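Local coordinates for protein citrinin polyketide synthase (Monascus purpureus, PDB 5MPT) that forms part of the citrinin pathway as a non-reducing polyketide synthase, this chain being its C-methylating domain with bound S-adenosyl-L-homocysteine, at residues A136-L141 / A178-N183; S143-K148 / D324-L329; F149-C152 / K156-G159. All coordinates share one frame; numbering follows the deposited sequence.

Contact 1. Residues A136-L141 / A178-N183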
loop_
_atom_site.group_PDB
_atom_site.type_symbol
_atom_site.label_atom_id
_atom_site.label_comp_id
_atom_site.label_asym_id
_atom_site.label_seq_id
_atom_site.Cartn_x
_atom_site.Cartn_y
_atom_site.Cartn_z
ATOM N N ALA A 136 -2.486 -10.385 12.196
ATOM C CA ALA A 136 -3.912 -10.480 12.453
ATOM C C ALA A 136 -4.699 -9.418 11.710
ATOM O O ALA A 136 -5.816 -9.699 11.246
ATOM C CB ALA A 136 -4.194 -10.384 13.954
ATOM N N ALA A 137 -4.172 -8.198 11.616
ATOM C CA ALA A 137 -5.002 -7.076 11.195
ATOM C C ALA A 137 -5.576 -7.291 9.798
ATOM O O ALA A 137 -6.754 -7.036 9.577
ATOM C CB ALA A 137 -4.204 -5.765 11.271
ATOM N N GLU A 138 -4.755 -7.720 8.832
ATOM C CA GLU A 138 -5.248 -7.869 7.469
ATOM C C GLU A 138 -6.184 -9.050 7.339
ATOM O O GLU A 138 -7.022 -9.079 6.429
ATOM C CB GLU A 138 -4.111 -8.042 6.474
ATOM C CG GLU A 138 -3.169 -9.188 6.757
ATOM C CD GLU A 138 -1.898 -8.719 7.415
ATOM O OE1 GLU A 138 -2.011 -7.911 8.373
ATOM O OE2 GLU A 138 -0.835 -9.191 6.979
ATOM N N HIS A 139 -6.050 -10.026 8.220
ATOM C CA HIS A 139 -6.967 -11.166 8.202
ATOM C C HIS A 139 -8.321 -10.791 8.780
ATOM O O HIS A 139 -9.365 -11.206 8.252
ATOM C CB HIS A 139 -6.295 -12.314 8.950
ATOM C CG HIS A 139 -5.027 -12.730 8.297
ATOM N ND1 HIS A 139 -3.942 -13.230 8.993
ATOM C CD2 HIS A 139 -4.640 -12.649 7.004
ATOM C CE1 HIS A 139 -2.967 -13.483 8.141
ATOM N NE2 HIS A 139 -3.353 -13.120 6.932
ATOM N N LYS A 140 -8.326 -9.992 9.847
ATOM C CA LYS A 140 -9.578 -9.455 10.352
ATOM C C LYS A 140 -10.241 -8.571 9.303
ATOM O O LYS A 140 -11.467 -8.640 9.114
ATOM C CB LYS A 140 -9.340 -8.660 11.634
ATOM C CG LYS A 140 -8.792 -9.442 12.810
ATOM C CD LYS A 140 -8.676 -8.519 14.026
ATOM C CE LYS A 140 -8.076 -9.201 15.236
ATOM N NZ LYS A 140 -7.587 -8.172 16.219
ATOM N N LEU A 141 -9.459 -7.723 8.623
ATOM C CA LEU A 141 -10.032 -6.894 7.571
ATOM C C LEU A 141 -10.590 -7.755 6.449
ATOM O O LEU A 141 -11.625 -7.423 5.857
ATOM C CB LEU A 141 -8.990 -5.923 7.027
ATOM C CG LEU A 141 -9.492 -4.716 6.223
ATOM C CD1 LEU A 141 -10.380 -3.830 7.069
ATOM C CD2 LEU A 141 -8.298 -3.964 5.705
ATOM N N ALA A 178 0.252 0.355 10.025
ATOM C CA ALA A 178 1.341 0.649 10.953
ATOM C C ALA A 178 1.998 -0.599 11.519
ATOM O O ALA A 178 3.235 -0.644 11.620
ATOM C CB ALA A 178 0.821 1.492 12.126
ATOM N N LYS A 179 1.197 -1.595 11.893
ATOM C CA LYS A 179 1.676 -2.691 12.724
ATOM C C LYS A 179 1.949 -3.976 11.951
ATOM O O LYS A 179 2.917 -4.680 12.267
ATOM C CB LYS A 179 0.681 -2.994 13.851
ATOM C CG LYS A 179 0.467 -1.852 14.807
ATOM C CD LYS A 179 -0.404 -2.231 16.009
ATOM C CE LYS A 179 -0.852 -0.992 16.796
ATOM N NZ LYS A 179 -1.143 0.205 15.918
ATOM N N SER A 180 1.118 -4.315 10.981
ATOM C CA SER A 180 1.317 -5.536 10.214
ATOM C C SER A 180 2.703 -5.549 9.572
ATOM O O SER A 180 3.061 -4.606 8.851
ATOM C CB SER A 180 0.262 -5.682 9.132
ATOM O OG SER A 180 -0.974 -6.056 9.700
ATOM N N PRO A 181 3.495 -6.612 9.792
ATOM C CA PRO A 181 4.811 -6.711 9.152
ATOM C C PRO A 181 4.806 -6.418 7.655
ATOM O O PRO A 181 5.753 -5.814 7.157
ATOM C CB PRO A 181 5.220 -8.162 9.467
ATOM C CG PRO A 181 4.625 -8.412 10.791
ATOM C CD PRO A 181 3.244 -7.755 10.694
ATOM N N ILE A 182 3.747 -6.782 6.927
ATOM C CA ILE A 182 3.744 -6.588 5.479
ATOM C C ILE A 182 3.948 -5.119 5.120
ATOM O O ILE A 182 4.461 -4.802 4.041
ATOM C CB ILE A 182 2.428 -7.135 4.876
ATOM C CG1 ILE A 182 2.428 -7.082 3.345
ATOM C CG2 ILE A 182 1.208 -6.326 5.349
ATOM C CD1 ILE A 182 3.464 -7.912 2.690
ATOM N N ASN A 183 3.569 -4.205 6.014
ATOM C CA ASN A 183 3.885 -2.790 5.869
ATOM C C ASN A 183 5.027 -2.320 6.773
ATOM O O ASN A 183 5.838 -1.496 6.350
ATOM C CB ASN A 183 2.653 -1.954 6.170
ATOM C CG ASN A 183 1.668 -1.973 5.035
ATOM O OD1 ASN A 183 2.013 -1.722 3.884
ATOM N ND2 ASN A 183 0.441 -2.313 5.340
HETATM O O HOH W 1 -1.447 -7.081 12.193
HETATM O O HOH W 2 1.715 -8.540 7.973
#

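Contact 2. Residues S143-K148 / D324-L329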
loop_
_atom_site.group_PDB
_atom_site.type_symbol
_atom_site.label_atom_id
_atom_site.label_comp_id
_atom_site.label_asym_id
_atom_site.label_seq_id
_atom_site.Cartn_x
_atom_site.Cartn_y
_atom_site.Cartn_z
ATOM N N SER A 143 -12.035 -10.616 6.647
ATOM C CA SER A 143 -13.368 -11.102 6.967
ATOM C C SER A 143 -14.389 -9.981 7.156
ATOM O O SER A 143 -15.590 -10.200 6.904
ATOM C CB SER A 143 -13.306 -11.999 8.202
ATOM O OG SER A 143 -12.841 -13.276 7.819
ATOM N N LEU A 144 -13.943 -8.787 7.562
ATOM C CA LEU A 144 -14.850 -7.656 7.758
ATOM C C LEU A 144 -15.590 -7.317 6.469
ATOM O O LEU A 144 -16.833 -7.210 6.449
ATOM C CB LEU A 144 -14.063 -6.443 8.276
ATOM C CG LEU A 144 -14.848 -5.168 8.630
ATOM C CD1 LEU A 144 -13.993 -4.214 9.463
ATOM C CD2 LEU A 144 -15.301 -4.409 7.409
ATOM N N THR A 145 -14.858 -7.175 5.368
ATOM C CA THR A 145 -15.549 -6.983 4.095
ATOM C C THR A 145 -15.966 -8.316 3.504
ATOM O O THR A 145 -17.042 -8.420 2.911
ATOM C CB THR A 145 -14.669 -6.225 3.088
ATOM O OG1 THR A 145 -13.451 -6.942 2.879
ATOM C CG2 THR A 145 -14.333 -4.826 3.587
ATOM N N GLY A 146 -15.130 -9.342 3.679
ATOM C CA GLY A 146 -15.375 -10.636 3.051
ATOM C C GLY A 146 -16.690 -11.271 3.458
ATOM O O GLY A 146 -17.356 -11.898 2.634
ATOM N N SER A 147 -17.066 -11.145 4.738
ATOM C CA SER A 147 -18.330 -11.689 5.220
ATOM C C SER A 147 -19.522 -10.922 4.678
ATOM O O SER A 147 -20.643 -11.423 4.764
ATOM C CB SER A 147 -18.377 -11.657 6.745
ATOM O OG SER A 147 -18.417 -10.314 7.198
ATOM N N LYS A 148 -19.317 -9.715 4.152
ATOM C CA LYS A 148 -20.387 -8.925 3.563
ATOM C C LYS A 148 -20.172 -8.747 2.063
ATOM O O LYS A 148 -20.605 -7.753 1.476
ATOM C CB LYS A 148 -20.502 -7.557 4.241
ATOM C CG LYS A 148 -20.582 -7.577 5.761
ATOM C CD LYS A 148 -21.984 -7.714 6.311
ATOM C CE LYS A 148 -21.973 -7.602 7.840
ATOM N NZ LYS A 148 -21.133 -8.663 8.505
ATOM N N ASP A 324 -6.121 -7.080 -3.033
ATOM C CA ASP A 324 -7.129 -6.914 -4.080
ATOM C C ASP A 324 -8.531 -7.205 -3.567
ATOM O O ASP A 324 -9.487 -6.507 -3.910
ATOM C CB ASP A 324 -6.816 -7.818 -5.264
ATOM C CG ASP A 324 -5.775 -7.221 -6.168
ATOM O OD1 ASP A 324 -5.947 -6.035 -6.496
ATOM O OD2 ASP A 324 -4.814 -7.923 -6.546
ATOM N N PHE A 325 -8.687 -8.260 -2.781
ATOM C CA PHE A 325 -10.017 -8.700 -2.365
ATOM C C PHE A 325 -10.732 -7.621 -1.568
ATOM O O PHE A 325 -11.948 -7.437 -1.700
ATOM C CB PHE A 325 -9.881 -9.966 -1.537
ATOM C CG PHE A 325 -11.183 -10.518 -1.028
ATOM C CD1 PHE A 325 -12.183 -10.912 -1.901
ATOM C CD2 PHE A 325 -11.419 -10.648 0.335
ATOM C CE1 PHE A 325 -13.367 -11.430 -1.422
ATOM C CE2 PHE A 325 -12.605 -11.176 0.814
ATOM C CZ PHE A 325 -13.590 -11.528 -0.074
ATOM N N ILE A 326 -9.989 -6.897 -0.735
ATOM C CA ILE A 326 -10.560 -5.848 0.103
ATOM C C ILE A 326 -10.603 -4.528 -0.630
ATOM O O ILE A 326 -11.650 -3.896 -0.728
ATOM C CB ILE A 326 -9.746 -5.664 1.386
ATOM C CG1 ILE A 326 -9.732 -6.970 2.169
ATOM C CG2 ILE A 326 -10.301 -4.495 2.214
ATOM C CD1 ILE A 326 -8.752 -7.012 3.315
ATOM N N PHE A 327 -9.435 -4.052 -1.045
ATOM C CA PHE A 327 -9.368 -2.721 -1.618
ATOM C C PHE A 327 -10.018 -2.654 -2.978
ATOM O O PHE A 327 -10.469 -1.573 -3.383
ATOM C CB PHE A 327 -7.913 -2.267 -1.680
ATOM C CG PHE A 327 -7.343 -1.936 -0.334
ATOM C CD1 PHE A 327 -6.744 -2.903 0.445
ATOM C CD2 PHE A 327 -7.377 -0.631 0.138
ATOM C CE1 PHE A 327 -6.229 -2.599 1.700
ATOM C CE2 PHE A 327 -6.833 -0.312 1.382
ATOM C CZ PHE A 327 -6.269 -1.287 2.157
ATOM N N GLY A 328 -10.149 -3.788 -3.665
ATOM C CA GLY A 328 -10.804 -3.765 -4.943
ATOM C C GLY A 328 -12.260 -3.371 -4.862
ATOM O O GLY A 328 -12.843 -3.014 -5.890
ATOM N N LEU A 329 -12.843 -3.376 -3.662
ATOM C CA LEU A 329 -14.205 -2.912 -3.445
ATOM C C LEU A 329 -14.321 -1.394 -3.443
ATOM O O LEU A 329 -15.456 -0.888 -3.416
ATOM C CB LEU A 329 -14.740 -3.398 -2.102
ATOM C CG LEU A 329 -15.015 -4.881 -1.899
ATOM C CD1 LEU A 329 -15.319 -5.123 -0.449
ATOM C CD2 LEU A 329 -16.191 -5.289 -2.771
HETATM O O HOH W 3 -13.737 -8.082 0.517
#

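Contact 3. Residues F149-C152 / K156-G159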
loop_
_atom_site.group_PDB
_atom_site.type_symbol
_atom_site.label_atom_id
_atom_site.label_comp_id
_atom_site.label_asym_id
_atom_site.label_seq_id
_atom_site.Cartn_x
_atom_site.Cartn_y
_atom_site.Cartn_z
ATOM N N PHE A 149 -19.514 -9.716 1.429
ATOM C CA PHE A 149 -19.044 -9.529 0.061
ATOM C C PHE A 149 -20.193 -9.463 -0.930
ATOM O O PHE A 149 -20.191 -8.618 -1.831
ATOM C CB PHE A 149 -18.081 -10.649 -0.325
ATOM C CG PHE A 149 -17.334 -10.377 -1.588
ATOM C CD1 PHE A 149 -16.306 -9.460 -1.594
ATOM C CD2 PHE A 149 -17.633 -11.039 -2.757
ATOM C CE1 PHE A 149 -15.615 -9.181 -2.742
ATOM C CE2 PHE A 149 -16.940 -10.766 -3.923
ATOM C CZ PHE A 149 -15.902 -9.845 -3.896
ATOM N N ALA A 150 -21.180 -10.351 -0.799
ATOM C CA ALA A 150 -22.333 -10.291 -1.688
ATOM C C ALA A 150 -23.066 -8.967 -1.521
ATOM O O ALA A 150 -23.439 -8.315 -2.513
ATOM C CB ALA A 150 -23.260 -11.488 -1.430
ATOM N N ASP A 151 -23.260 -8.527 -0.275
ATOM C CA ASP A 151 -23.915 -7.237 -0.068
ATOM C C ASP A 151 -23.131 -6.091 -0.705
ATOM O O ASP A 151 -23.736 -5.166 -1.267
ATOM C CB ASP A 151 -24.130 -6.982 1.422
ATOM C CG ASP A 151 -25.291 -7.758 1.971
ATOM O OD1 ASP A 151 -25.939 -8.460 1.162
ATOM O OD2 ASP A 151 -25.562 -7.656 3.185
ATOM N N CYS A 152 -21.789 -6.116 -0.620
ATOM C CA CYS A 152 -20.983 -5.040 -1.201
ATOM C C CYS A 152 -21.063 -5.030 -2.721
ATOM O O CYS A 152 -21.291 -3.980 -3.326
ATOM C CB CYS A 152 -19.509 -5.146 -0.763
ATOM S SG CYS A 152 -19.245 -4.687 0.928
ATOM N N LYS A 156 -25.850 -3.313 -1.634
ATOM C CA LYS A 156 -26.589 -3.238 -0.376
ATOM C C LYS A 156 -25.717 -2.690 0.745
ATOM O O LYS A 156 -26.228 -2.047 1.666
ATOM C CB LYS A 156 -27.139 -4.612 0.000
ATOM C CG LYS A 156 -27.974 -4.608 1.257
ATOM C CD LYS A 156 -28.523 -5.980 1.553
ATOM C CE LYS A 156 -29.277 -5.994 2.858
ATOM N NZ LYS A 156 -29.782 -7.362 3.141
ATOM N N GLU A 157 -24.421 -2.982 0.716
ATOM C CA GLU A 157 -23.437 -2.363 1.593
ATOM C C GLU A 157 -22.363 -1.734 0.723
ATOM O O GLU A 157 -22.247 -2.031 -0.469
ATOM C CB GLU A 157 -22.787 -3.380 2.553
ATOM C CG GLU A 157 -23.745 -4.089 3.487
ATOM C CD GLU A 157 -24.012 -3.322 4.760
ATOM O OE1 GLU A 157 -23.622 -2.139 4.833
ATOM O OE2 GLU A 157 -24.606 -3.911 5.690
ATOM N N ASP A 158 -21.573 -0.855 1.328
ATOM C CA ASP A 158 -20.460 -0.208 0.651
ATOM C C ASP A 158 -19.156 -0.519 1.386
ATOM O O ASP A 158 -19.065 -0.360 2.611
ATOM C CB ASP A 158 -20.687 1.303 0.560
ATOM C CG ASP A 158 -19.545 2.003 -0.121
ATOM O OD1 ASP A 158 -19.491 1.967 -1.367
ATOM O OD2 ASP A 158 -18.681 2.532 0.589
ATOM N N GLY A 159 -18.149 -0.974 0.634
ATOM C CA GLY A 159 -16.885 -1.343 1.242
ATOM C C GLY A 159 -16.250 -0.215 2.036
ATOM O O GLY A 159 -15.781 -0.420 3.156
#

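Contact 1. Residues A136-L141 / A178-N183
Ser180 aims its hydroxyl at the carboxylate of Glu138. Ser180 OG donates to Glu138 OE1 over a short 2.5 Å. It meets OE1 on the syn side, 15° out of the carboxylate plane. The reach comes mostly from the glutamate. Its CG lies between the backbone N and the carbonyl carbon (chi1 56°), and a bend at chi2 (-100°) swings the carboxylate across to residues 178-183. The methyl of Ala137 also rests against the hydroxyl, CB 3.6 Å from Ser180 OG.

A water bridges residues 136-141 and 178-183. It accepts from Ala137 N at 3.0 Å and donates to Ser180 OG at 2.7 Å. The hydroxyl is therefore both donor and acceptor. Ser180 holds the N-cap position of helix 181-198, yet its side chain makes no capping bond and is spent on the neighbouring helix 136-146. Helix 181-198 leads into strand 208-213 of the Rossmann-like methyltransferase sheet. The side chain of the active-site Tyr177 lies about 8 Å from that of Ser180.

The other carboxylate oxygen has its own partners. Glu138 OE2 takes a hydrogen bond from a second water at 2.8 Å, and this water accepts from Ile182 N in the first turn of the helix. Tyr40 OH is also hydrogen-bonded to OE2. These contacts and the nearby helix start would probably favour the charged carboxylate. Ile182 and Glu138 cross obliquely, with the methyl Ile182 CG2 3.9 Å from Glu138 OE2.

Contact 2. Residues S143-K148 / D324-L329
Thr145 OG1 is 2.6 Å from a water that ties it to residues 324-329. The same water donates to the backbone oxygen Phe325 O at 2.9 Å. It also rests over one face of the Phe325 ring, offset toward the rim. A polar side chain and a helix carbonyl are thus joined inside a buried contact that has no direct hydrogen bond between its segments.

The remaining contacts of Thr145 are van der Waals touches. Its OG1 meets Ile326 CG1 at 3.8 Å, and the two side chains cross at about a right angle. Its CB meets Leu329 CD1, also at 3.8 Å. Here the two side chains pass antiparallel, with Thr145 CG2 a little farther from the same methyl. With chi1 at 58°, Thr145 OG1 is flanked by both backbone branches and turned to the water and Ile326.

Phe325 comes up against a residue with no side chain. Its CE2 lies 3.6 Å from Gly146 CA, and CZ is about as near. The ring arrives obliquely. Phe325 CG is anti to the backbone N (chi1 179°), which carries the ring across to helix 136-146.

Within residues 143-148, Ser143 O accepts from both Ser147 OG and Ser147 N. The OG bond runs nearly along the C=O axis.

Helix 321-327 follows strand 309-316, which bears the active-site Glu315. Around the contact, Cys52, His55 and Ile56 of helix 40-62 pack on Phe325, and Phe149 stacks with its ring. Ile163 of helix 159-164 touches both Thr145 and Ile326, while Phe88 of helix 86-98 packs on Leu329.

Contact 3. Residues F149-C152 / K156-G159
Asp151 and Glu157 both turn CG to the side of their own backbone N, anti to the carbonyl carbon (chi1 -77° and -60°), and their side chains run side by side. They lie at the turn between two short helices: residues 149-152 belong to helix 149-154, and residues 156-159 lead into helix 159-164. Asp151 CB packs on Glu157 CG at 3.6 Å.

The extended chain of Lys156 also runs alongside Asp151, pointing the same way, and Asp151 OD1 lies 3.6 Å from Lys156 CD. The charged ends stay beyond salt-bridge range, with Asp151 OD2 4.2 Å from Lys156 NZ. Attraction there is probably modest. Lys156 NZ may partly offset the like charges of Asp151 OD2 and Glu157 OE2, which lie 4.6 Å apart.

The backbone closes the turn. Glu157 N donates to Asp151 O at 3.0 Å, with a nearly straight N-H...O angle of 172°. The donor stands well above the carbonyl plane and uses no lone-pair direction. Asp158 is the N-cap of helix 159-164, and its OD2 accepts from Gln161 N.

Cys152 SG packs against the start of helix 159-164, 3.9 Å from Gly159 N. Cys152 CA makes a nearly straight C-H...O contact with Glu157 O, the two atoms 3.3 Å apart.

From the N terminus, helix 136-146 supplies the first segments of contacts 1 and 2 in succession. The chain then enters helix 149-154, and contact 3 closes a short loop with residues 156-159. This loop is nested inside those of contacts 1 and 2. Contact 1 closes next, at the start of helix 181-198. Contact 2 closes far later, on helix 321-327, so contacts 1 and 2 cross. They also touch, Ile326 CD1 lying 3.7 Å from Leu141 C. Contacts 2 and 3 meet where Leu329 packs on Phe149 and Cys152. Contacts 1 and 2 tie helix 136-146 to the methyltransferase part; contact 3 only folds the chain between helices 149-154 and 159-164.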